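Local coordinates for protein inositol dehydrogenase (Lactobacillus casei, PDB 4MKX) that probably oxidises scyllo-inositol with NAD as the hydride acceptor, as a sugar alcohol dehydrogenase of the Gfo/Idh/MocA family, at residues I162-S167 against E262-G267; I211-A216 against L238-D243; S99-G104 against Q125-H130; F92-I97 against E118-T123. All blocks are in the same frame, centred on the assembly; numbering follows the deposited sequence.

Contact 1: I162-S167 against E262-G267; sequences ITLIRS and ETEIIG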
loop_
_atom_site.group_PDB
_atom_site.type_symbol
_atom_site.label_atom_id
_atom_site.label_comp_id
_atom_site.label_asym_id
_atom_site.label_seq_id
_atom_site.Cartn_x
_atom_site.Cartn_y
_atom_site.Cartn_z
ATOM N N ILE A 162 -21.957 11.846 -7.039
ATOM C CA ILE A 162 -21.309 10.689 -7.633
ATOM C C ILE A 162 -21.424 10.715 -9.148
ATOM O O ILE A 162 -22.501 10.893 -9.694
ATOM C CB ILE A 162 -21.942 9.406 -7.080
ATOM C CG1 ILE A 162 -21.646 9.314 -5.586
ATOM C CG2 ILE A 162 -21.432 8.191 -7.860
ATOM C CD1 ILE A 162 -22.363 8.171 -4.875
ATOM N N THR A 163 -20.303 10.561 -9.843
ATOM C CA THR A 163 -20.332 10.568 -11.300
ATOM C C THR A 163 -20.172 9.158 -11.874
ATOM O O THR A 163 -20.700 8.850 -12.926
ATOM C CB THR A 163 -19.220 11.437 -11.866
ATOM O OG1 THR A 163 -17.977 10.790 -11.611
ATOM C CG2 THR A 163 -19.204 12.796 -11.211
ATOM N N LEU A 164 -19.430 8.298 -11.184
ATOM C CA LEU A 164 -19.194 6.958 -11.707
ATOM C C LEU A 164 -18.994 5.977 -10.559
ATOM O O LEU A 164 -18.317 6.284 -9.582
ATOM C CB LEU A 164 -17.950 6.948 -12.611
ATOM C CG LEU A 164 -17.618 5.636 -13.343
ATOM C CD1 LEU A 164 -16.952 5.972 -14.659
ATOM C CD2 LEU A 164 -16.685 4.757 -12.524
ATOM N N ILE A 165 -19.587 4.798 -10.690
ATOM C CA ILE A 165 -19.293 3.730 -9.752
ATOM C C ILE A 165 -18.801 2.519 -10.533
ATOM O O ILE A 165 -19.398 2.131 -11.526
ATOM C CB ILE A 165 -20.523 3.352 -8.916
ATOM C CG1 ILE A 165 -20.888 4.511 -8.001
ATOM C CG2 ILE A 165 -20.204 2.139 -8.048
ATOM C CD1 ILE A 165 -22.067 4.206 -7.087
ATOM N N ARG A 166 -17.685 1.943 -10.089
ATOM C CA ARG A 166 -17.162 0.721 -10.694
ATOM C C ARG A 166 -17.203 -0.336 -9.604
ATOM O O ARG A 166 -16.714 -0.108 -8.506
ATOM C CB ARG A 166 -15.716 0.909 -11.162
ATOM C CG ARG A 166 -15.082 -0.395 -11.642
ATOM C CD ARG A 166 -13.622 -0.215 -12.149
ATOM N NE ARG A 166 -12.715 0.318 -11.133
ATOM C CZ ARG A 166 -12.082 -0.419 -10.231
ATOM N NH1 ARG A 166 -12.272 -1.733 -10.201
ATOM N NH2 ARG A 166 -11.280 0.150 -9.339
ATOM N N SER A 167 -17.820 -1.471 -9.886
ATOM C CA SER A 167 -17.845 -2.538 -8.895
ATOM C C SER A 167 -17.478 -3.878 -9.515
ATOM O O SER A 167 -17.952 -4.231 -10.600
ATOM C CB SER A 167 -19.214 -2.584 -8.193
ATOM O OG SER A 167 -19.085 -3.148 -6.895
ATOM N N GLU A 262 -14.640 -5.357 -4.987
ATOM C CA GLU A 262 -14.058 -4.028 -4.916
ATOM C C GLU A 262 -15.103 -3.067 -5.453
ATOM O O GLU A 262 -15.783 -3.375 -6.429
ATOM C CB GLU A 262 -12.801 -3.950 -5.794
ATOM C CG GLU A 262 -12.161 -2.548 -5.864
ATOM C CD GLU A 262 -11.151 -2.410 -6.967
ATOM O OE1 GLU A 262 -11.007 -3.357 -7.778
ATOM O OE2 GLU A 262 -10.496 -1.339 -7.051
ATOM N N THR A 263 -15.260 -1.923 -4.792
ATOM C CA THR A 263 -16.175 -0.896 -5.284
ATOM C C THR A 263 -15.479 0.444 -5.262
ATOM O O THR A 263 -14.952 0.870 -4.236
ATOM C CB THR A 263 -17.441 -0.837 -4.424
ATOM O OG1 THR A 263 -18.085 -2.113 -4.484
ATOM C CG2 THR A 263 -18.411 0.200 -4.971
ATOM N N GLU A 264 -15.498 1.115 -6.409
ATOM C CA GLU A 264 -14.867 2.410 -6.577
ATOM C C GLU A 264 -15.958 3.438 -6.821
ATOM O O GLU A 264 -16.868 3.205 -7.621
ATOM C CB GLU A 264 -13.962 2.345 -7.804
ATOM C CG GLU A 264 -13.495 3.657 -8.340
ATOM C CD GLU A 264 -12.750 3.455 -9.630
ATOM O OE1 GLU A 264 -11.571 3.047 -9.561
ATOM O OE2 GLU A 264 -13.344 3.651 -10.712
ATOM N N ILE A 265 -15.871 4.568 -6.126
ATOM C CA ILE A 265 -16.836 5.647 -6.319
ATOM C C ILE A 265 -16.061 6.909 -6.697
ATOM O O ILE A 265 -15.197 7.365 -5.947
ATOM C CB ILE A 265 -17.643 5.893 -5.024
ATOM C CG1 ILE A 265 -18.290 4.591 -4.533
ATOM C CG2 ILE A 265 -18.735 6.929 -5.277
ATOM C CD1 ILE A 265 -18.929 4.722 -3.183
ATOM N N ILE A 266 -16.355 7.454 -7.874
ATOM C CA ILE A 266 -15.753 8.705 -8.313
ATOM C C ILE A 266 -16.783 9.816 -8.162
ATOM O O ILE A 266 -17.907 9.696 -8.652
ATOM C CB ILE A 266 -15.334 8.629 -9.778
ATOM C CG1 ILE A 266 -14.353 7.466 -9.972
ATOM C CG2 ILE A 266 -14.666 9.932 -10.184
ATOM C CD1 ILE A 266 -13.818 7.338 -11.386
ATOM N N GLY A 267 -16.415 10.867 -7.442
ATOM C CA GLY A 267 -17.324 11.978 -7.218
ATOM C C GLY A 267 -16.741 13.258 -7.798
ATOM O O GLY A 267 -15.648 13.262 -8.371
#
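Arg166 reaches across from its strand to two carboxylates of the neighbouring one, and this salt-bridge network dominates the polar side of the contact. Its guanidinium takes Glu262 end-on: NH2 donates to Glu262 OE2 at 2.8 Å, while NH1 makes the longer bond to OE1. A second N-H of NH2 meets Glu264 OE1 at 2.9 Å. The bonded oxygens lie near the guanidinium plane, but the carboxylate planes of Glu262 and Glu264 stand 77° and 83° from it, and the nitrogens come at their oxygens from above the carboxylate planes. A bend at chi3 (59°) swings the guanidinium over to the acids. Arg273 adds a second cation at Glu264 OE1, and Arg273 of the second subunit pairs with Glu262, while Tyr168 of that subunit bonds Glu264 OE2. Among the hydroxyls, Ser167 OG and Thr263 OG1 are 2.8 Å apart, and have further partners in Asp199 and Tyr147 respectively.

Backbone bonds set an antiparallel register. Glu264 N to Arg166 O, 2.7 Å, and Ile266 N to Leu164 O are both nearly straight. Near Gly267 the pattern slips by one: Thr163 N and Leu164 N share the carbonyl Ile266 O, at 2.8 and 3.3 Å.

Apolar contacts occupy both faces. Ile265 CG2 packs on Ile162 CG1 at 3.8 Å, on the face that helix 197-207 covers; on the Arg166 face, Leu164 CD2 lies alongside Ile266 CD1.

The shared acceptor marks a classic beta bulge, here between neighbouring strands of the mixed sheet of the C-terminal domain, whose Arg166 face packs against another subunit.

Contact 2: I211-A216 against L238-D243; sequences IDKVWA and LMQLED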
loop_
_atom_site.group_PDB
_atom_site.type_symbol
_atom_site.label_atom_id
_atom_site.label_comp_id
_atom_site.label_asym_id
_atom_site.label_seq_id
_atom_site.Cartn_x
_atom_site.Cartn_y
_atom_site.Cartn_z
ATOM N N ILE A 211 -31.182 2.362 -12.558
ATOM C CA ILE A 211 -30.410 2.080 -13.776
ATOM C C ILE A 211 -31.323 2.158 -15.000
ATOM O O ILE A 211 -32.384 1.527 -15.027
ATOM C CB ILE A 211 -29.759 0.688 -13.709
ATOM C CG1 ILE A 211 -28.782 0.621 -12.523
ATOM C CG2 ILE A 211 -29.044 0.360 -15.016
ATOM C CD1 ILE A 211 -28.615 -0.759 -11.932
ATOM N N ASP A 212 -30.898 2.915 -16.014
ATOM C CA ASP A 212 -31.721 3.143 -17.205
ATOM C C ASP A 212 -31.418 2.148 -18.315
ATOM O O ASP A 212 -32.272 1.359 -18.702
ATOM C CB ASP A 212 -31.543 4.572 -17.718
ATOM C CG ASP A 212 -32.474 4.897 -18.881
ATOM O OD1 ASP A 212 -33.571 4.304 -18.950
ATOM O OD2 ASP A 212 -32.108 5.746 -19.713
ATOM N N LYS A 213 -30.200 2.181 -18.848
ATOM C CA LYS A 213 -29.872 1.238 -19.904
ATOM C C LYS A 213 -28.500 0.624 -19.704
ATOM O O LYS A 213 -27.643 1.218 -19.057
ATOM C CB LYS A 213 -30.000 1.873 -21.289
ATOM C CG LYS A 213 -29.218 3.142 -21.469
ATOM C CD LYS A 213 -29.467 3.731 -22.862
ATOM C CE LYS A 213 -30.844 4.348 -22.958
ATOM N NZ LYS A 213 -31.177 4.765 -24.349
ATOM N N VAL A 214 -28.330 -0.579 -20.235
ATOM C CA VAL A 214 -27.129 -1.373 -20.007
ATOM C C VAL A 214 -26.676 -2.070 -21.282
ATOM O O VAL A 214 -27.474 -2.355 -22.183
ATOM C CB VAL A 214 -27.373 -2.469 -18.940
ATOM C CG1 VAL A 214 -27.890 -1.861 -17.646
ATOM C CG2 VAL A 214 -28.355 -3.509 -19.447
ATOM N N TRP A 215 -25.377 -2.330 -21.365
ATOM C CA TRP A 215 -24.836 -3.237 -22.365
ATOM C C TRP A 215 -23.886 -4.133 -21.597
ATOM O O TRP A 215 -23.194 -3.664 -20.701
ATOM C CB TRP A 215 -24.084 -2.469 -23.462
ATOM C CG TRP A 215 -23.517 -3.344 -24.555
ATOM C CD1 TRP A 215 -24.097 -4.452 -25.113
ATOM C CD2 TRP A 215 -22.258 -3.174 -25.220
ATOM N NE1 TRP A 215 -23.275 -4.977 -26.083
ATOM C CE2 TRP A 215 -22.132 -4.222 -26.156
ATOM C CE3 TRP A 215 -21.220 -2.247 -25.101
ATOM C CZ2 TRP A 215 -21.017 -4.352 -26.989
ATOM C CZ3 TRP A 215 -20.108 -2.376 -25.926
ATOM C CH2 TRP A 215 -20.016 -3.424 -26.859
ATOM N N ALA A 216 -23.876 -5.418 -21.920
ATOM C CA ALA A 216 -23.011 -6.366 -21.241
ATOM C C ALA A 216 -22.384 -7.286 -22.264
ATOM O O ALA A 216 -23.028 -7.700 -23.249
ATOM C CB ALA A 216 -23.780 -7.171 -20.188
ATOM N N LEU A 238 -21.530 -1.900 -18.945
ATOM C CA LEU A 238 -21.566 -0.463 -18.777
ATOM C C LEU A 238 -23.032 -0.081 -18.619
ATOM O O LEU A 238 -23.888 -0.602 -19.325
ATOM C CB LEU A 238 -20.975 0.226 -20.003
ATOM C CG LEU A 238 -20.912 1.745 -19.989
ATOM C CD1 LEU A 238 -20.053 2.249 -18.834
ATOM C CD2 LEU A 238 -20.368 2.204 -21.344
ATOM N N MET A 239 -23.312 0.809 -17.681
ATOM C CA MET A 239 -24.689 1.150 -17.351
ATOM C C MET A 239 -24.826 2.651 -17.255
ATOM O O MET A 239 -23.960 3.345 -16.722
ATOM C CB MET A 239 -25.082 0.501 -16.021
ATOM C CG MET A 239 -24.816 -0.980 -15.994
ATOM S SD MET A 239 -25.592 -1.795 -14.592
ATOM C CE MET A 239 -24.770 -0.944 -13.266
ATOM N N GLN A 240 -25.936 3.162 -17.773
ATOM C CA GLN A 240 -26.217 4.569 -17.664
ATOM C C GLN A 240 -27.410 4.658 -16.734
ATOM O O GLN A 240 -28.420 3.986 -16.955
ATOM C CB GLN A 240 -26.608 5.105 -19.031
ATOM C CG GLN A 240 -26.756 6.601 -19.101
ATOM C CD GLN A 240 -26.812 7.061 -20.554
ATOM O OE1 GLN A 240 -27.599 6.538 -21.346
ATOM N NE2 GLN A 240 -25.963 8.009 -20.910
ATOM N N LEU A 241 -27.279 5.462 -15.689
ATOM C CA LEU A 241 -28.366 5.587 -14.714
ATOM C C LEU A 241 -29.291 6.727 -15.146
ATOM O O LEU A 241 -29.001 7.428 -16.115
ATOM C CB LEU A 241 -27.806 5.828 -13.318
ATOM C CG LEU A 241 -27.329 4.613 -12.510
ATOM C CD1 LEU A 241 -26.296 3.751 -13.235
ATOM C CD2 LEU A 241 -26.785 5.077 -11.166
ATOM N N GLU A 242 -30.397 6.912 -14.425
ATOM C CA GLU A 242 -31.433 7.868 -14.836
ATOM C C GLU A 242 -30.974 9.320 -15.003
ATOM O O GLU A 242 -31.545 10.060 -15.810
ATOM C CB GLU A 242 -32.614 7.811 -13.861
ATOM C CG GLU A 242 -32.337 8.518 -12.551
ATOM C CD GLU A 242 -33.406 8.263 -11.518
ATOM O OE1 GLU A 242 -34.584 8.079 -11.904
ATOM O OE2 GLU A 242 -33.057 8.236 -10.318
ATOM N N ASP A 243 -29.958 9.737 -14.250
ATOM C CA ASP A 243 -29.471 11.110 -14.322
ATOM C C ASP A 243 -28.162 11.198 -15.101
ATOM O O ASP A 243 -27.424 12.173 -14.975
ATOM C CB ASP A 243 -29.257 11.675 -12.924
ATOM C CG ASP A 243 -28.171 10.945 -12.174
ATOM O OD1 ASP A 243 -28.129 9.698 -12.295
ATOM O OD2 ASP A 243 -27.369 11.613 -11.485
HETATM O O HOH W 1 -30.505 7.909 -18.612
#
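Strands 211-219 and 234-241 run antiparallel as neighbours in the mixed sheet of the C-terminal domain, and this buried contact joins the start of the first to the end of the second. Two bonds between Trp215 and Leu238 pair those residues in both directions, and Gln240 N to Lys213 O, 2.9 Å and nearly straight at 171°, carries the ladder on. Val214 and Met239 form the non-hydrogen-bonded pair in between.

At the Ile211 end lies a classic beta bulge. Asp212 N and Lys213 N both donate to Gln240 O, at 2.9 and 3.2 Å, each approaching within the carbonyl plane, so one oxygen satisfies two successive amides. A water bridges the same end by donating to Asp212 OD2 and to Leu241 O, the latter at 3.0 Å.

The face carrying Val214 and Met239 is apolar. Val214 CG1 sits 3.6 Å from Met239 CG, the two side chains lying side by side. A turn at chi3 (-61°) bends the methionine's end toward Ile211, whose CD1 is 4.1 Å from Met239 CE, while Ile211 CG1 meets Leu241 CD1 at the same distance. Helices 197-207 and 328-347 close over these groups.

On the other face the aliphatic part of Lys213 runs alongside Gln240, with Lys213 CD 3.7 Å from Gln240 OE1. That oxygen accepts a hydrogen bond from Asn348 of the second subunit. Trp215 also packs there on Trp215 of the second subunit, with its NE1 held by Asn348 of its own chain.

Contact 3: S99-G104 against Q125-H130; sequences SALNAG and QVIAQH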
loop_
_atom_site.group_PDB
_atom_site.type_symbol
_atom_site.label_atom_id
_atom_site.label_comp_id
_atom_site.label_asym_id
_atom_site.label_seq_id
_atom_site.Cartn_x
_atom_site.Cartn_y
_atom_site.Cartn_z
ATOM N N SER A 99 -45.723 -17.906 2.265
ATOM C CA SER A 99 -46.210 -18.839 3.270
ATOM C C SER A 99 -45.850 -18.404 4.683
ATOM O O SER A 99 -46.676 -18.485 5.598
ATOM C CB SER A 99 -45.641 -20.224 3.012
ATOM O OG SER A 99 -45.832 -21.047 4.144
ATOM N N ALA A 100 -44.616 -17.944 4.870
ATOM C CA ALA A 100 -44.191 -17.529 6.198
ATOM C C ALA A 100 -44.985 -16.323 6.681
ATOM O O ALA A 100 -45.397 -16.268 7.838
ATOM C CB ALA A 100 -42.698 -17.217 6.210
ATOM N N LEU A 101 -45.215 -15.364 5.789
ATOM C CA LEU A 101 -45.946 -14.159 6.150
ATOM C C LEU A 101 -47.404 -14.494 6.457
ATOM O O LEU A 101 -47.985 -13.955 7.402
ATOM C CB LEU A 101 -45.863 -13.109 5.039
ATOM C CG LEU A 101 -44.500 -12.442 4.883
ATOM C CD1 LEU A 101 -44.541 -11.452 3.714
ATOM C CD2 LEU A 101 -44.105 -11.729 6.157
ATOM N N ASN A 102 -47.979 -15.391 5.665
ATOM C CA ASN A 102 -49.368 -15.806 5.874
ATOM C C ASN A 102 -49.565 -16.534 7.205
ATOM O O ASN A 102 -50.656 -16.518 7.778
ATOM C CB ASN A 102 -49.853 -16.660 4.695
ATOM C CG ASN A 102 -50.165 -15.825 3.455
ATOM O OD1 ASN A 102 -50.654 -14.696 3.558
ATOM N ND2 ASN A 102 -49.886 -16.379 2.276
ATOM N N ALA A 103 -48.507 -17.164 7.702
ATOM C CA ALA A 103 -48.563 -17.848 8.985
ATOM C C ALA A 103 -48.082 -16.953 10.118
ATOM O O ALA A 103 -47.858 -17.421 11.237
ATOM C CB ALA A 103 -47.771 -19.113 8.939
ATOM N N GLY A 104 -47.938 -15.665 9.826
ATOM C CA GLY A 104 -47.609 -14.679 10.838
ATOM C C GLY A 104 -46.165 -14.694 11.318
ATOM O O GLY A 104 -45.894 -14.380 12.476
ATOM N N GLN A 125 -47.300 -7.663 -3.116
ATOM C CA GLN A 125 -48.659 -7.468 -2.612
ATOM C C GLN A 125 -48.865 -8.179 -1.269
ATOM O O GLN A 125 -49.395 -7.589 -0.329
ATOM C CB GLN A 125 -49.678 -7.940 -3.650
ATOM C CG GLN A 125 -51.113 -7.989 -3.142
ATOM C CD GLN A 125 -51.695 -6.615 -2.854
ATOM O OE1 GLN A 125 -51.099 -5.589 -3.167
ATOM N NE2 GLN A 125 -52.886 -6.594 -2.272
ATOM N N VAL A 126 -48.433 -9.436 -1.183
ATOM C CA VAL A 126 -48.543 -10.200 0.062
ATOM C C VAL A 126 -47.784 -9.492 1.186
ATOM O O VAL A 126 -48.284 -9.352 2.299
ATOM C CB VAL A 126 -48.043 -11.653 -0.100
ATOM C CG1 VAL A 126 -48.130 -12.396 1.225
ATOM C CG2 VAL A 126 -48.858 -12.391 -1.143
ATOM N N ILE A 127 -46.572 -9.026 0.886
ATOM C CA ILE A 127 -45.796 -8.275 1.865
ATOM C C ILE A 127 -46.534 -7.026 2.352
ATOM O O ILE A 127 -46.555 -6.738 3.549
ATOM C CB ILE A 127 -44.403 -7.874 1.292
ATOM C CG1 ILE A 127 -43.557 -9.122 1.038
ATOM C CG2 ILE A 127 -43.704 -6.909 2.220
ATOM C CD1 ILE A 127 -42.262 -8.828 0.259
ATOM N N ALA A 128 -47.164 -6.300 1.430
ATOM C CA ALA A 128 -47.890 -5.085 1.785
ATOM C C ALA A 128 -49.096 -5.385 2.683
ATOM O O ALA A 128 -49.530 -4.532 3.461
ATOM C CB ALA A 128 -48.338 -4.355 0.529
ATOM N N GLN A 129 -49.636 -6.592 2.566
ATOM C CA GLN A 129 -50.791 -6.986 3.374
ATOM C C GLN A 129 -50.390 -7.453 4.769
ATOM O O GLN A 129 -51.246 -7.792 5.586
ATOM C CB GLN A 129 -51.601 -8.069 2.666
ATOM C CG GLN A 129 -52.311 -7.581 1.414
ATOM C CD GLN A 129 -53.007 -8.690 0.660
ATOM O OE1 GLN A 129 -52.465 -9.783 0.499
ATOM N NE2 GLN A 129 -54.214 -8.414 0.184
ATOM N N HIS A 130 -49.087 -7.466 5.034
ATOM C CA HIS A 130 -48.568 -7.859 6.337
ATOM C C HIS A 130 -47.571 -6.822 6.835
ATOM O O HIS A 130 -46.435 -7.152 7.184
ATOM C CB HIS A 130 -47.901 -9.235 6.255
ATOM C CG HIS A 130 -48.856 -10.363 6.031
ATOM N ND1 HIS A 130 -49.179 -10.829 4.773
ATOM C CD2 HIS A 130 -49.550 -11.133 6.904
ATOM C CE1 HIS A 130 -50.035 -11.827 4.880
ATOM N NE2 HIS A 130 -50.274 -12.035 6.163
#
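Leu101 and His130 make the heart of this contact, with Asn102 at its solvent side. Leu101 lays its CB over one face of the imidazole, a CH-pi contact with CB 4.2 Å from the ring centroid and 18° off the normal. The peptide carbonyl of Leu101 lies over the same face, offset toward the rim, with its oxygen 3.3 Å from His130 CD2. Farther along the side chain, Leu101 CD1 reaches Ile127 CG1 at 3.7 Å.

What fixes the ring is a bond inside its own segment: His130 ND1 donates to Val126 O at 3.0 Å, nearly straight (167°) and with the acceptor in the ring plane. This ties His130, two residues past the end of the helix, back onto its last turn and holds the imidazole flat against Leu101. Asn102 comes to the ring's edge, where OD1 lies 3.2 Å from His130 CE1; amide and ring planes stand 63° apart.

Helix 93-102 ends beside this cluster in a Schellman motif with Gly104, at positive phi, as C-prime residue. Leu101 and Ala100 also pack on Val107 of strand 106-109, while Ser99 and Ala103 face helix 72-78 across the other side, and Ser99 OG bonds Asp73.

Contact 4: F92-I97 against E118-T123; sequences FHLQQI and EAIEHT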
loop_
_atom_site.group_PDB
_atom_site.type_symbol
_atom_site.label_atom_id
_atom_site.label_comp_id
_atom_site.label_asym_id
_atom_site.label_seq_id
_atom_site.Cartn_x
_atom_site.Cartn_y
_atom_site.Cartn_z
ATOM N N PHE A 92 -37.272 -20.913 -4.819
ATOM C CA PHE A 92 -38.243 -21.190 -3.753
ATOM C C PHE A 92 -38.520 -19.983 -2.870
ATOM O O PHE A 92 -39.428 -20.019 -2.038
ATOM C CB PHE A 92 -37.751 -22.334 -2.862
ATOM C CG PHE A 92 -37.589 -23.636 -3.583
ATOM C CD1 PHE A 92 -38.676 -24.476 -3.772
ATOM C CD2 PHE A 92 -36.352 -24.023 -4.071
ATOM C CE1 PHE A 92 -38.528 -25.681 -4.442
ATOM C CE2 PHE A 92 -36.198 -25.224 -4.739
ATOM C CZ PHE A 92 -37.289 -26.055 -4.923
ATOM N N HIS A 93 -37.730 -18.925 -3.029
ATOM C CA HIS A 93 -37.839 -17.765 -2.142
ATOM C C HIS A 93 -39.244 -17.170 -2.069
ATOM O O HIS A 93 -39.776 -16.996 -0.985
ATOM C CB HIS A 93 -36.821 -16.682 -2.494
ATOM C CG HIS A 93 -35.412 -17.072 -2.195
ATOM N ND1 HIS A 93 -34.344 -16.211 -2.367
ATOM C CD2 HIS A 93 -34.887 -18.238 -1.755
ATOM C CE1 HIS A 93 -33.228 -16.831 -2.038
ATOM N NE2 HIS A 93 -33.525 -18.063 -1.664
ATOM N N LEU A 94 -39.846 -16.866 -3.214
ATOM C CA LEU A 94 -41.150 -16.207 -3.221
ATOM C C LEU A 94 -42.243 -17.017 -2.533
ATOM O O LEU A 94 -42.993 -16.471 -1.729
ATOM C CB LEU A 94 -41.582 -15.864 -4.652
ATOM C CG LEU A 94 -40.641 -14.895 -5.371
ATOM C CD1 LEU A 94 -41.127 -14.665 -6.786
ATOM C CD2 LEU A 94 -40.592 -13.584 -4.631
ATOM N N GLN A 95 -42.322 -18.312 -2.822
ATOM C CA GLN A 95 -43.399 -19.124 -2.249
ATOM C C GLN A 95 -43.200 -19.311 -0.747
ATOM O O GLN A 95 -44.175 -19.354 0.017
ATOM C CB GLN A 95 -43.545 -20.469 -2.972
ATOM C CG GLN A 95 -42.402 -21.458 -2.769
ATOM C CD GLN A 95 -42.754 -22.857 -3.253
ATOM O OE1 GLN A 95 -43.646 -23.034 -4.083
ATOM N NE2 GLN A 95 -42.055 -23.859 -2.731
ATOM N N GLN A 96 -41.940 -19.378 -0.317
ATOM C CA GLN A 96 -41.643 -19.527 1.108
ATOM C C GLN A 96 -41.843 -18.217 1.875
ATOM O O GLN A 96 -42.340 -18.224 3.010
ATOM C CB GLN A 96 -40.250 -20.132 1.316
ATOM C CG GLN A 96 -40.156 -21.585 0.832
ATOM C CD GLN A 96 -38.753 -22.139 0.840
ATOM O OE1 GLN A 96 -37.782 -21.401 1.014
ATOM N NE2 GLN A 96 -38.632 -23.447 0.642
ATOM N N ILE A 97 -41.474 -17.098 1.259
ATOM C CA ILE A 97 -41.778 -15.777 1.807
ATOM C C ILE A 97 -43.296 -15.613 2.044
ATOM O O ILE A 97 -43.721 -15.215 3.125
ATOM C CB ILE A 97 -41.270 -14.651 0.887
ATOM C CG1 ILE A 97 -39.748 -14.541 0.955
ATOM C CG2 ILE A 97 -41.853 -13.316 1.296
ATOM C CD1 ILE A 97 -39.191 -13.680 -0.185
ATOM N N GLU A 118 -43.206 -10.934 -12.692
ATOM C CA GLU A 118 -44.633 -11.043 -12.391
ATOM C C GLU A 118 -44.840 -11.683 -11.018
ATOM O O GLU A 118 -45.605 -11.178 -10.194
ATOM C CB GLU A 118 -45.366 -11.859 -13.470
ATOM C CG GLU A 118 -46.846 -12.103 -13.150
ATOM C CD GLU A 118 -47.553 -12.951 -14.192
ATOM O OE1 GLU A 118 -46.903 -13.358 -15.180
ATOM O OE2 GLU A 118 -48.764 -13.209 -14.017
ATOM N N ALA A 119 -44.156 -12.796 -10.777
ATOM C CA ALA A 119 -44.243 -13.477 -9.492
ATOM C C ALA A 119 -43.746 -12.594 -8.347
ATOM O O ALA A 119 -44.296 -12.632 -7.244
ATOM C CB ALA A 119 -43.493 -14.800 -9.534
ATOM N N ILE A 120 -42.703 -11.803 -8.592
ATOM C CA ILE A 120 -42.214 -10.885 -7.562
ATOM C C ILE A 120 -43.266 -9.836 -7.163
ATOM O O ILE A 120 -43.441 -9.536 -5.978
ATOM C CB ILE A 120 -40.888 -10.202 -7.973
ATOM C CG1 ILE A 120 -39.776 -11.240 -8.120
ATOM C CG2 ILE A 120 -40.493 -9.157 -6.944
ATOM C CD1 ILE A 120 -38.463 -10.658 -8.712
ATOM N N GLU A 121 -43.995 -9.304 -8.140
ATOM C CA GLU A 121 -45.017 -8.312 -7.825
ATOM C C GLU A 121 -46.166 -8.917 -7.009
ATOM O O GLU A 121 -46.750 -8.241 -6.162
ATOM C CB GLU A 121 -45.521 -7.626 -9.102
ATOM C CG GLU A 121 -44.391 -6.917 -9.848
ATOM C CD GLU A 121 -44.877 -5.880 -10.844
ATOM O OE1 GLU A 121 -46.106 -5.733 -11.004
ATOM O OE2 GLU A 121 -44.022 -5.209 -11.459
ATOM N N HIS A 122 -46.453 -10.195 -7.236
ATOM C CA HIS A 122 -47.464 -10.901 -6.445
ATOM C C HIS A 122 -47.008 -10.956 -4.992
ATOM O O HIS A 122 -47.790 -10.731 -4.070
ATOM C CB HIS A 122 -47.667 -12.316 -6.981
ATOM C CG HIS A 122 -48.725 -13.096 -6.260
ATOM N ND1 HIS A 122 -48.462 -13.852 -5.136
ATOM C CD2 HIS A 122 -50.047 -13.256 -6.517
ATOM C CE1 HIS A 122 -49.576 -14.434 -4.727
ATOM N NE2 HIS A 122 -50.552 -14.088 -5.548
ATOM N N THR A 123 -45.725 -11.228 -4.790
ATOM C CA THR A 123 -45.173 -11.273 -3.438
ATOM C C THR A 123 -45.135 -9.896 -2.777
ATOM O O THR A 123 -45.388 -9.775 -1.581
ATOM C CB THR A 123 -43.780 -11.922 -3.437
ATOM O OG1 THR A 123 -43.903 -13.269 -3.906
ATOM C CG2 THR A 123 -43.177 -11.930 -2.025
#
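Leu94 projects from helix 93-102 into the side of helix 117-128, the two helices that flank strand 106-109 along the chain in the Rossmann fold of the nucleotide-binding domain. Their short segments run almost parallel, at 15°, with axes 9.9 Å apart, as expected for successive helices on one side of a parallel sheet.

The apolar packing is centred on Leu94, whose two methyls divide the work. CD1 rests on Ala119 CB at 3.6 Å and on Ile120 CG1 at 3.9 Å, touching two successive residues of the helix. CD1 stands anti to CA (chi2 178°), which carries it across to the alanine. One turn later Ile97 CG2 meets Thr123 CG2 at 3.8 Å, the two side chains crossing at about a right angle. Ile113 packs against Leu94, Ile97 and Ile120 alike, while Ile97 also reaches strands 83-86 and 106-109. Ile120 further contacts Leu332 and Thr335 of helix 328-347.

The polar part of the contact belongs to Thr123. Its hydroxyl bonds Glu98 OE2, on the facing helix just beyond Ile97, and His122 ND1 bonds that same oxygen. This link between the helices runs beside the leucine: with OG1 next to its own backbone N (chi1 -62°), Thr123 brings that oxygen to 3.4 Å from Leu94 CD2.

In the fold
From the N terminus, the chain first enters the Rossmann domain, where contacts 4 and 3 each span about twenty residues. They cross: segments 92-97 and 99-104 come first, then 118-123 and 125-130, so helices 93-102 and 117-128 are joined along their length, with strand 106-109 between them in the sequence. Both contacts close before the C-terminal domain's sheet begins. There 162-167 opens a long loop that 262-267 closes, and contact 2 is nested inside it. Contacts 1 and 2 lie in one mixed sheet, centres 14 Å apart, and both touch the second subunit. The centres of contacts 1 and 3 are about 37 Å apart, on opposite sides of the chain's centre.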